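PDB 6FOP: glycoside hydrolase family 81 from Clostridium thermocellum, which probably hydrolyses beta-1,3-glucans such as laminarin as part of the cellulosome. Local coordinates for residues M620-W634 and H648-P662. Residues are numbered along the deposited sequence; the frame is centred on the assembly and turned at random. Where two conformers were deposited one is given.
Sequences MYYALYDPAAAKNMW and HTYHWICNLDSLGLP. With MG (magnesium ion), chain Z.
I653 is the knob of a knobs-into-holes packing: it drops among M620, P627, A630 and K631, where helix 627-633 runs back across helix 648-659 at 147°, in the helical C-terminal domain of a family 81 glycoside hydrolase. Its two branches divide the hollow. I653 CG2, anti to the backbone N, presses on the backbone of helix 627-633, 3.5 Å from K631 N, while I653 CD1 reaches W634. The reciprocal knob is K631, seated among Y650, I653, C654 and D657. Fully extended, its chain carries K631 CE to 3.2 Å from Y650 OH and passes C654 SG on the way to D657. The ammonium group meets D657 OD2 only in a long salt bridge (K631 NZ to D657 OD2 4.0 Å), but T314 OG1 hydrogen-bonds to both charged groups, and a water held by K631 NZ adds a weak link to D657.

Further along, P627 lays its ring against the helical backbone at L656 and D657, and L661 fills the next dip, with L661 CD2 3.5 Å from A623 O. M620, one wall of the I653 hole, rests CB and CG on W652 CD1. Its chain bends at chi3 (-75°); in one of its two conformers the sulfur lies over the W652 five-membered ring in a Met-aromatic contact, and M620 O receives W652 NE1 at 3.0 Å from above the carbonyl plane.

At the far end W634 and Y650, the latter in one of two conformers, form an offset stack, planes 25° apart, with C654 SG, one helical turn further on, over the opposite face of Y650. T649 CG2 abuts W634 NE1 obliquely. The stack adjoins a magnesium site: K631 O and W634 O bind the ion directly, and a water that is also a ligand lies 2.8 Å from Y650 OH, tying helix 648-659 to the first shell of the magnesium.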
ATOM      1  N   MET A 620     -21.116   7.960   9.796  1.00 13.34           N
ATOM      2  CA  MET A 620     -21.009   6.664   9.115  0.55 13.98           C
ATOM      3  C   MET A 620     -20.033   5.738   9.832  1.00 13.33           C
ATOM      4  O   MET A 620     -20.299   4.536   9.998  1.00 14.21           O
ATOM      5  CB  MET A 620     -20.586   6.843   7.675  0.55 14.92           C
ATOM      6  CG  MET A 620     -21.683   7.431   6.803  0.55 14.85           C
ATOM      7  SD  MET A 620     -21.162   7.378   5.070  0.55 14.97           S
ATOM      8  CE  MET A 620     -19.971   8.702   4.994  0.55 16.66           C
ATOM      9  N   TYR A 621     -18.920   6.315  10.320  1.00 13.35           N
ATOM     10  CA  TYR A 621     -17.929   5.557  11.075  1.00 14.15           C
ATOM     11  C   TYR A 621     -18.493   5.093  12.426  1.00 13.73           C
ATOM     12  O   TYR A 621     -18.415   3.909  12.780  1.00 13.81           O
ATOM     13  CB  TYR A 621     -16.715   6.444  11.297  1.00 13.79           C
ATOM     14  CG  TYR A 621     -15.596   5.794  12.050  1.00 13.16           C
ATOM     15  CD1 TYR A 621     -14.793   4.826  11.429  1.00 13.45           C
ATOM     16  CD2 TYR A 621     -15.275   6.185  13.348  1.00 14.19           C
ATOM     17  CE1 TYR A 621     -13.756   4.223  12.114  1.00 13.81           C
ATOM     18  CE2 TYR A 621     -14.216   5.594  14.024  1.00 13.59           C
ATOM     19  CZ  TYR A 621     -13.462   4.611  13.406  1.00 13.64           C
ATOM     20  OH  TYR A 621     -12.387   4.043  14.093  1.00 14.51           O
ATOM     21  N   TYR A 622     -19.149   6.031  13.135  1.00 13.88           N
ATOM     22  CA  TYR A 622     -19.678   5.748  14.471  1.00 14.09           C
ATOM     23  C   TYR A 622     -20.796   4.706  14.402  1.00 13.63           C
ATOM     24  O   TYR A 622     -21.007   3.960  15.372  1.00 14.70           O
ATOM     25  CB  TYR A 622     -20.183   7.012  15.176  1.00 14.79           C
ATOM     26  CG  TYR A 622     -20.403   6.823  16.649  1.00 15.86           C
ATOM     27  CD1 TYR A 622     -19.332   6.658  17.521  1.00 18.11           C
ATOM     28  CD2 TYR A 622     -21.680   6.866  17.187  1.00 16.57           C
ATOM     29  CE1 TYR A 622     -19.530   6.464  18.872  1.00 18.34           C
ATOM     30  CE2 TYR A 622     -21.885   6.674  18.550  1.00 17.75           C
ATOM     31  CZ  TYR A 622     -20.805   6.516  19.392  1.00 18.51           C
ATOM     32  OH  TYR A 622     -20.999   6.341  20.745  1.00 20.41           O
ATOM     33  N   ALA A 623     -21.501   4.648  13.257  1.00 14.41           N
ATOM     34  CA  ALA A 623     -22.524   3.630  13.044  1.00 14.89           C
ATOM     35  C   ALA A 623     -21.979   2.193  13.060  1.00 14.75           C
ATOM     36  O   ALA A 623     -22.764   1.263  13.198  1.00 16.10           O
ATOM     37  CB  ALA A 623     -23.253   3.881  11.735  1.00 15.01           C
ATOM     38  N   LEU A 624     -20.645   2.021  12.975  1.00 14.21           N
ATOM     39  CA  LEU A 624     -20.024   0.713  13.156  1.00 15.11           C
ATOM     40  C   LEU A 624     -19.837   0.334  14.632  1.00 15.46           C
ATOM     41  O   LEU A 624     -19.362  -0.776  14.940  1.00 16.10           O
ATOM     42  CB  LEU A 624     -18.712   0.632  12.392  1.00 15.47           C
ATOM     43  CG  LEU A 624     -18.852   0.777  10.880  1.00 16.02           C
ATOM     44  CD1 LEU A 624     -17.514   1.091  10.220  1.00 16.08           C
ATOM     45  CD2 LEU A 624     -19.481  -0.475  10.271  1.00 16.57           C
ATOM     46  N   TYR A 625     -20.290   1.219  15.530  1.00 15.65           N
ATOM     47  CA  TYR A 625     -20.423   0.912  16.964  1.00 15.91           C
ATOM     48  C   TYR A 625     -21.891   1.048  17.433  1.00 15.61           C
ATOM     49  O   TYR A 625     -22.421   0.159  18.076  1.00 17.49           O
ATOM     50  CB  TYR A 625     -19.525   1.867  17.754  1.00 16.95           C
ATOM     51  CG  TYR A 625     -19.699   1.846  19.243  1.00 17.71           C
ATOM     52  CD1 TYR A 625     -19.245   0.773  19.998  1.00 19.24           C
ATOM     53  CD2 TYR A 625     -20.332   2.902  19.914  1.00 19.63           C
ATOM     54  CE1 TYR A 625     -19.391   0.752  21.375  1.00 21.75           C
ATOM     55  CE2 TYR A 625     -20.472   2.896  21.290  1.00 22.15           C
ATOM     56  CZ  TYR A 625     -20.015   1.819  22.014  1.00 23.24           C
ATOM     57  OH  TYR A 625     -20.181   1.817  23.380  1.00 28.52           O
ATOM     58  N   ASP A 626     -22.515   2.179  17.118  1.00 16.35           N
ATOM     59  CA  ASP A 626     -23.882   2.471  17.596  1.00 16.50           C
ATOM     60  C   ASP A 626     -24.668   3.164  16.481  1.00 16.61           C
ATOM     61  O   ASP A 626     -24.726   4.393  16.421  1.00 16.54           O
ATOM     62  CB  ASP A 626     -23.847   3.309  18.869  1.00 17.03           C
ATOM     63  CG  ASP A 626     -25.214   3.485  19.496  1.00 18.08           C
ATOM     64  OD1 ASP A 626     -26.248   3.139  18.853  1.00 20.12           O
ATOM     65  OD2 ASP A 626     -25.237   4.012  20.635  1.00 21.83           O
ATOM     66  N   PRO A 627     -25.247   2.360  15.574  1.00 16.74           N
ATOM     67  CA  PRO A 627     -25.994   2.968  14.471  1.00 16.92           C
ATOM     68  C   PRO A 627     -27.230   3.768  14.891  1.00 16.38           C
ATOM     69  O   PRO A 627     -27.582   4.732  14.220  1.00 16.11           O
ATOM     70  CB  PRO A 627     -26.366   1.794  13.572  1.00 18.12           C
ATOM     71  CG  PRO A 627     -25.925   0.556  14.252  1.00 19.09           C
ATOM     72  CD  PRO A 627     -25.128   0.895  15.454  1.00 17.23           C
ATOM     73  N   ALA A 628     -27.882   3.367  15.980  1.00 16.83           N
ATOM     74  CA  ALA A 628     -29.045   4.127  16.445  1.00 16.64           C
ATOM     75  C   ALA A 628     -28.649   5.542  16.879  1.00 16.61           C
ATOM     76  O   ALA A 628     -29.310   6.523  16.533  1.00 17.45           O
ATOM     77  CB  ALA A 628     -29.752   3.399  17.569  1.00 18.96           C
ATOM     78  N   ALA A 629     -27.526   5.651  17.582  1.00 16.21           N
ATOM     79  CA  ALA A 629     -27.017   6.963  17.961  1.00 16.49           C
ATOM     80  C   ALA A 629     -26.576   7.767  16.727  1.00 15.16           C
ATOM     81  O   ALA A 629     -26.856   8.976  16.617  1.00 16.29           O
ATOM     82  CB  ALA A 629     -25.887   6.836  18.964  1.00 17.41           C
ATOM     83  N   ALA A 630     -25.903   7.090  15.790  1.00 14.59           N
ATOM     84  CA  ALA A 630     -25.459   7.778  14.568  1.00 14.60           C
ATOM     85  C   ALA A 630     -26.649   8.332  13.774  1.00 14.38           C
ATOM     86  O   ALA A 630     -26.588   9.458  13.264  1.00 14.81           O
ATOM     87  CB  ALA A 630     -24.614   6.838  13.692  1.00 14.89           C
ATOM     88  N   LYS A 631     -27.714   7.533  13.664  1.00 14.16           N
ATOM     89  CA  LYS A 631     -28.929   7.993  13.008  1.00 14.64           C
ATOM     90  C   LYS A 631     -29.552   9.207  13.716  1.00 14.99           C
ATOM     91  O   LYS A 631     -29.997  10.147  13.073  1.00 14.43           O
ATOM     92  CB  LYS A 631     -29.942   6.859  12.969  1.00 15.03           C
ATOM     93  CG  LYS A 631     -31.204   7.209  12.193  1.00 16.45           C
ATOM     94  CD  LYS A 631     -32.204   6.062  12.174  1.00 17.09           C
ATOM     95  CE  LYS A 631     -33.519   6.472  11.515  1.00 17.64           C
ATOM     96  NZ  LYS A 631     -34.479   5.345  11.499  1.00 19.83           N
ATOM     97  N   ASN A 632     -29.550   9.176  15.035  1.00 15.09           N
ATOM     98  CA  ASN A 632     -30.100  10.271  15.809  1.00 15.65           C
ATOM     99  C   ASN A 632     -29.320  11.581  15.596  1.00 15.97           C
ATOM    100  O   ASN A 632     -29.924  12.644  15.474  1.00 16.72           O
ATOM    101  CB  ASN A 632     -30.165   9.891  17.282  1.00 16.42           C
ATOM    102  CG  ASN A 632     -31.294  10.588  18.016  1.00 17.05           C
ATOM    103  OD1 ASN A 632     -32.432  10.630  17.548  1.00 21.03           O
ATOM    104  ND2 ASN A 632     -30.990  11.140  19.167  1.00 18.53           N
ATOM    105  N   MET A 633     -27.985  11.476  15.548  1.00 14.31           N
ATOM    106  CA  MET A 633     -27.124  12.646  15.355  1.00 14.72           C
ATOM    107  C   MET A 633     -27.147  13.151  13.922  1.00 14.17           C
ATOM    108  O   MET A 633     -26.947  14.339  13.670  1.00 14.80           O
ATOM    109  CB  MET A 633     -25.689  12.367  15.790  1.00 15.65           C
ATOM    110  CG  MET A 633     -25.556  12.065  17.268  1.00 15.93           C
ATOM    111  SD  MET A 633     -23.861  11.892  17.827  1.00 18.15           S
ATOM    112  CE  MET A 633     -23.373  10.345  17.073  1.00 18.98           C
ATOM    113  N   TRP A 634     -27.339  12.245  12.966  1.00 13.85           N
ATOM    114  CA  TRP A 634     -27.404  12.671  11.599  1.00 14.06           C
ATOM    115  C   TRP A 634     -28.609  13.600  11.399  1.00 13.08           C
ATOM    116  O   TRP A 634     -29.663  13.435  12.009  1.00 15.43           O
ATOM    117  CB  TRP A 634     -27.511  11.454  10.667  1.00 14.91           C
ATOM    118  CG  TRP A 634     -27.457  11.843   9.209  1.00 15.00           C
ATOM    119  CD1 TRP A 634     -26.352  11.998   8.457  1.00 15.02           C
ATOM    120  CD2 TRP A 634     -28.562  12.171   8.356  1.00 14.42           C
ATOM    121  NE1 TRP A 634     -26.675  12.395   7.174  1.00 15.56           N
ATOM    122  CE2 TRP A 634     -28.031  12.548   7.103  1.00 15.07           C
ATOM    123  CE3 TRP A 634     -29.939  12.269   8.552  1.00 15.96           C
ATOM    124  CZ2 TRP A 634     -28.838  12.900   6.023  1.00 15.76           C
ATOM    125  CZ3 TRP A 634     -30.737  12.629   7.464  1.00 16.31           C
ATOM    126  CH2 TRP A 634     -30.186  12.967   6.244  1.00 16.78           C
ATOM    127  N   HIS A 648     -26.466   8.466   0.281  1.00 12.89           N
ATOM    128  CA  HIS A 648     -25.568   7.350   0.619  1.00 13.31           C
ATOM    129  C   HIS A 648     -25.255   7.298   2.124  1.00 11.94           C
ATOM    130  O   HIS A 648     -25.254   6.207   2.715  1.00 13.23           O
ATOM    131  CB  HIS A 648     -24.293   7.470  -0.199  1.00 13.41           C
ATOM    132  CG  HIS A 648     -23.272   6.428   0.101  1.00 14.24           C
ATOM    133  ND1 HIS A 648     -22.084   6.735   0.717  1.00 16.02           N
ATOM    134  CD2 HIS A 648     -23.284   5.086  -0.052  1.00 15.54           C
ATOM    135  CE1 HIS A 648     -21.373   5.637   0.856  1.00 17.02           C
ATOM    136  NE2 HIS A 648     -22.071   4.622   0.399  1.00 16.71           N
ATOM    137  N   THR A 649     -25.033   8.467   2.735  1.00 13.28           N
ATOM    138  CA  THR A 649     -24.749   8.535   4.180  1.00 14.07           C
ATOM    139  C   THR A 649     -25.906   7.984   4.984  1.00 13.77           C
ATOM    140  O   THR A 649     -25.717   7.138   5.865  1.00 14.44           O
ATOM    141  CB  THR A 649     -24.438   9.984   4.587  1.00 14.32           C
ATOM    142  OG1 THR A 649     -23.206  10.390   3.964  1.00 14.17           O
ATOM    143  CG2 THR A 649     -24.358  10.153   6.085  1.00 14.55           C
ATOM    144  N   TYR A 650     -27.117   8.441   4.654  1.00 13.92           N
ATOM    145  CA  TYR A 650     -28.240   8.012   5.443  0.56 14.95           C
ATOM    146  C   TYR A 650     -28.644   6.567   5.180  1.00 13.99           C
ATOM    147  O   TYR A 650     -29.031   5.861   6.106  1.00 14.91           O
ATOM    148  CB  TYR A 650     -29.386   8.961   5.246  0.56 14.42           C
ATOM    149  CG  TYR A 650     -30.391   8.919   6.343  0.56 14.72           C
ATOM    150  CD1 TYR A 650     -30.016   9.096   7.670  0.56 14.91           C
ATOM    151  CD2 TYR A 650     -31.740   8.724   6.058  0.56 14.28           C
ATOM    152  CE1 TYR A 650     -30.961   9.082   8.684  0.56 15.38           C
ATOM    153  CE2 TYR A 650     -32.701   8.739   7.064  0.56 14.78           C
ATOM    154  CZ  TYR A 650     -32.297   8.895   8.377  0.56 14.96           C
ATOM    155  OH  TYR A 650     -33.197   8.903   9.406  0.56 16.05           O
ATOM    156  N   HIS A 651     -28.452   6.102   3.942  1.00 13.91           N
ATOM    157  CA  HIS A 651     -28.669   4.688   3.583  1.00 14.06           C
ATOM    158  C   HIS A 651     -27.702   3.776   4.347  1.00 13.42           C
ATOM    159  O   HIS A 651     -28.100   2.726   4.851  1.00 14.19           O
ATOM    160  CB  HIS A 651     -28.511   4.568   2.082  1.00 15.04           C
ATOM    161  CG  HIS A 651     -28.711   3.202   1.516  1.00 14.75           C
ATOM    162  ND1 HIS A 651     -27.670   2.324   1.304  1.00 15.58           N
ATOM    163  CD2 HIS A 651     -29.805   2.621   0.963  1.00 14.39           C
ATOM    164  CE1 HIS A 651     -28.121   1.256   0.687  1.00 15.05           C
ATOM    165  NE2 HIS A 651     -29.412   1.415   0.456  1.00 15.00           N
ATOM    166  N   TRP A 652     -26.436   4.215   4.472  1.00 13.58           N
ATOM    167  CA  TRP A 652     -25.430   3.452   5.202  1.00 14.19           C
ATOM    168  C   TRP A 652     -25.833   3.322   6.670  1.00 12.88           C
ATOM    169  O   TRP A 652     -25.922   2.205   7.239  1.00 14.00           O
ATOM    170  CB  TRP A 652     -24.093   4.164   5.079  1.00 14.18           C
ATOM    171  CG  TRP A 652     -22.992   3.615   5.928  1.00 14.28           C
ATOM    172  CD1 TRP A 652     -22.663   3.987   7.198  1.00 13.99           C
ATOM    173  CD2 TRP A 652     -22.008   2.656   5.535  1.00 14.57           C
ATOM    174  NE1 TRP A 652     -21.571   3.299   7.637  1.00 15.77           N
ATOM    175  CE2 TRP A 652     -21.143   2.473   6.637  1.00 14.98           C
ATOM    176  CE3 TRP A 652     -21.793   1.904   4.375  1.00 15.67           C
ATOM    177  CZ2 TRP A 652     -20.066   1.597   6.598  1.00 17.12           C
ATOM    178  CZ3 TRP A 652     -20.720   1.044   4.336  1.00 17.45           C
ATOM    179  CH2 TRP A 652     -19.887   0.877   5.448  1.00 16.98           C
ATOM    180  N   ILE A 653     -26.086   4.464   7.298  1.00 13.37           N
ATOM    181  CA  ILE A 653     -26.365   4.468   8.726  1.00 14.23           C
ATOM    182  C   ILE A 653     -27.628   3.656   9.047  1.00 14.34           C
ATOM    183  O   ILE A 653     -27.638   2.837   9.976  1.00 14.42           O
ATOM    184  CB  ILE A 653     -26.515   5.912   9.237  1.00 14.65           C
ATOM    185  CG1 ILE A 653     -25.175   6.651   9.180  1.00 14.99           C
ATOM    186  CG2 ILE A 653     -27.044   5.918  10.660  1.00 15.65           C
ATOM    187  CD1 ILE A 653     -25.281   8.144   9.398  1.00 15.26           C
ATOM    188  N   CYS A 654     -28.683   3.873   8.256  1.00 13.99           N
ATOM    189  CA  CYS A 654     -29.975   3.218   8.540  1.00 15.59           C
ATOM    190  C   CYS A 654     -29.944   1.725   8.214  1.00 14.33           C
ATOM    191  O   CYS A 654     -30.642   0.934   8.851  1.00 15.54           O
ATOM    192  CB  CYS A 654     -31.100   3.888   7.782  1.00 16.47           C
ATOM    193  SG  CYS A 654     -31.472   5.556   8.375  1.00 18.36           S
ATOM    194  N   ASN A 655     -29.123   1.309   7.221  1.00 14.69           N
ATOM    195  CA  ASN A 655     -28.927  -0.124   7.013  1.00 15.17           C
ATOM    196  C   ASN A 655     -28.216  -0.773   8.204  1.00 14.68           C
ATOM    197  O   ASN A 655     -28.598  -1.864   8.641  1.00 16.17           O
ATOM    198  CB  ASN A 655     -28.213  -0.423   5.708  1.00 15.59           C
ATOM    199  CG  ASN A 655     -29.194  -0.656   4.567  1.00 15.45           C
ATOM    200  OD1 ASN A 655     -29.954  -1.627   4.581  1.00 17.64           O
ATOM    201  ND2 ASN A 655     -29.197   0.244   3.593  1.00 16.14           N
ATOM    202  N   LEU A 656     -27.176  -0.133   8.746  1.00 15.39           N
ATOM    203  CA  LEU A 656     -26.531  -0.719   9.928  1.00 15.40           C
ATOM    204  C   LEU A 656     -27.475  -0.776  11.134  1.00 14.81           C
ATOM    205  O   LEU A 656     -27.459  -1.716  11.910  1.00 16.36           O
ATOM    206  CB  LEU A 656     -25.222  -0.001  10.275  1.00 16.17           C
ATOM    207  CG  LEU A 656     -24.116  -0.151   9.220  1.00 16.45           C
ATOM    208  CD1 LEU A 656     -22.964   0.789   9.526  1.00 17.06           C
ATOM    209  CD2 LEU A 656     -23.642  -1.578   9.116  1.00 19.52           C
ATOM    210  N   ASP A 657     -28.352   0.227  11.223  1.00 15.29           N
ATOM    211  CA  ASP A 657     -29.400   0.274  12.249  1.00 17.40           C
ATOM    212  C   ASP A 657     -30.317  -0.968  12.204  1.00 16.86           C
ATOM    213  O   ASP A 657     -30.686  -1.510  13.251  1.00 20.52           O
ATOM    214  CB  ASP A 657     -30.201   1.579  12.084  1.00 17.35           C
ATOM    215  CG  ASP A 657     -31.162   1.846  13.233  1.00 19.24           C
ATOM    216  OD1 ASP A 657     -30.866   1.565  14.423  1.00 19.80           O
ATOM    217  OD2 ASP A 657     -32.243   2.369  12.943  1.00 21.45           O
ATOM    218  N   SER A 658     -30.614  -1.438  10.985  1.00 16.61           N
ATOM    219  CA  SER A 658     -31.456  -2.589  10.772  0.65 17.66           C
ATOM    220  C   SER A 658     -30.705  -3.925  10.819  1.00 17.30           C
ATOM    221  O   SER A 658     -31.160  -4.895  11.452  1.00 19.08           O
ATOM    222  CB  SER A 658     -32.106  -2.429   9.395  0.65 19.79           C
ATOM    223  OG  SER A 658     -32.901  -3.533   9.121  0.65 20.85           O
ATOM    224  N   LEU A 659     -29.585  -3.978  10.109  1.00 16.79           N
ATOM    225  CA  LEU A 659     -28.816  -5.225   9.906  1.00 17.86           C
ATOM    226  C   LEU A 659     -27.967  -5.607  11.098  1.00 16.15           C
ATOM    227  O   LEU A 659     -27.730  -6.802  11.344  1.00 17.55           O
ATOM    228  CB  LEU A 659     -27.895  -5.075   8.699  1.00 17.82           C
ATOM    229  CG  LEU A 659     -28.517  -4.801   7.317  1.00 19.25           C
ATOM    230  CD1 LEU A 659     -27.435  -4.314   6.335  1.00 19.32           C
ATOM    231  CD2 LEU A 659     -29.149  -6.035   6.735  1.00 20.89           C
ATOM    232  N   GLY A 660     -27.487  -4.614  11.836  1.00 16.61           N
ATOM    233  CA  GLY A 660     -26.460  -4.828  12.849  1.00 16.81           C
ATOM    234  C   GLY A 660     -25.065  -4.537  12.335  1.00 15.70           C
ATOM    235  O   GLY A 660     -24.880  -4.018  11.245  1.00 17.03           O
ATOM    236  N   LEU A 661     -24.096  -4.831  13.186  1.00 16.62           N
ATOM    237  CA  LEU A 661     -22.707  -4.565  12.913  1.00 15.68           C
ATOM    238  C   LEU A 661     -22.078  -5.705  12.111  1.00 15.58           C
ATOM    239  O   LEU A 661     -22.497  -6.867  12.222  1.00 16.24           O
ATOM    240  CB  LEU A 661     -21.964  -4.385  14.238  1.00 15.39           C
ATOM    241  CG  LEU A 661     -22.512  -3.313  15.199  1.00 17.42           C
ATOM    242  CD1 LEU A 661     -21.592  -3.154  16.398  1.00 17.88           C
ATOM    243  CD2 LEU A 661     -22.666  -1.980  14.462  1.00 18.24           C
ATOM    244  N   PRO A 662     -21.027  -5.408  11.349  1.00 14.75           N
ATOM    245  CA  PRO A 662     -20.372  -6.498  10.620  1.00 15.36           C
ATOM    246  C   PRO A 662     -19.825  -7.580  11.566  1.00 15.12           C
ATOM    247  O   PRO A 662     -19.224  -7.274  12.583  1.00 16.59           O
ATOM    248  CB  PRO A 662     -19.236  -5.811   9.865  1.00 16.16           C
ATOM    249  CG  PRO A 662     -18.996  -4.548  10.627  1.00 15.42           C
ATOM    250  CD  PRO A 662     -20.373  -4.112  11.105  1.00 14.74           C
TER
HETATM  251 MG    MG Z 825     -31.390  12.122  12.790  1.00 20.47          MG
HETATM  252  O   HOH W   1     -34.900   4.314  14.039  1.00 42.00           O
HETATM  253  O   HOH W   2     -32.614  11.206  10.971  1.00 20.97           O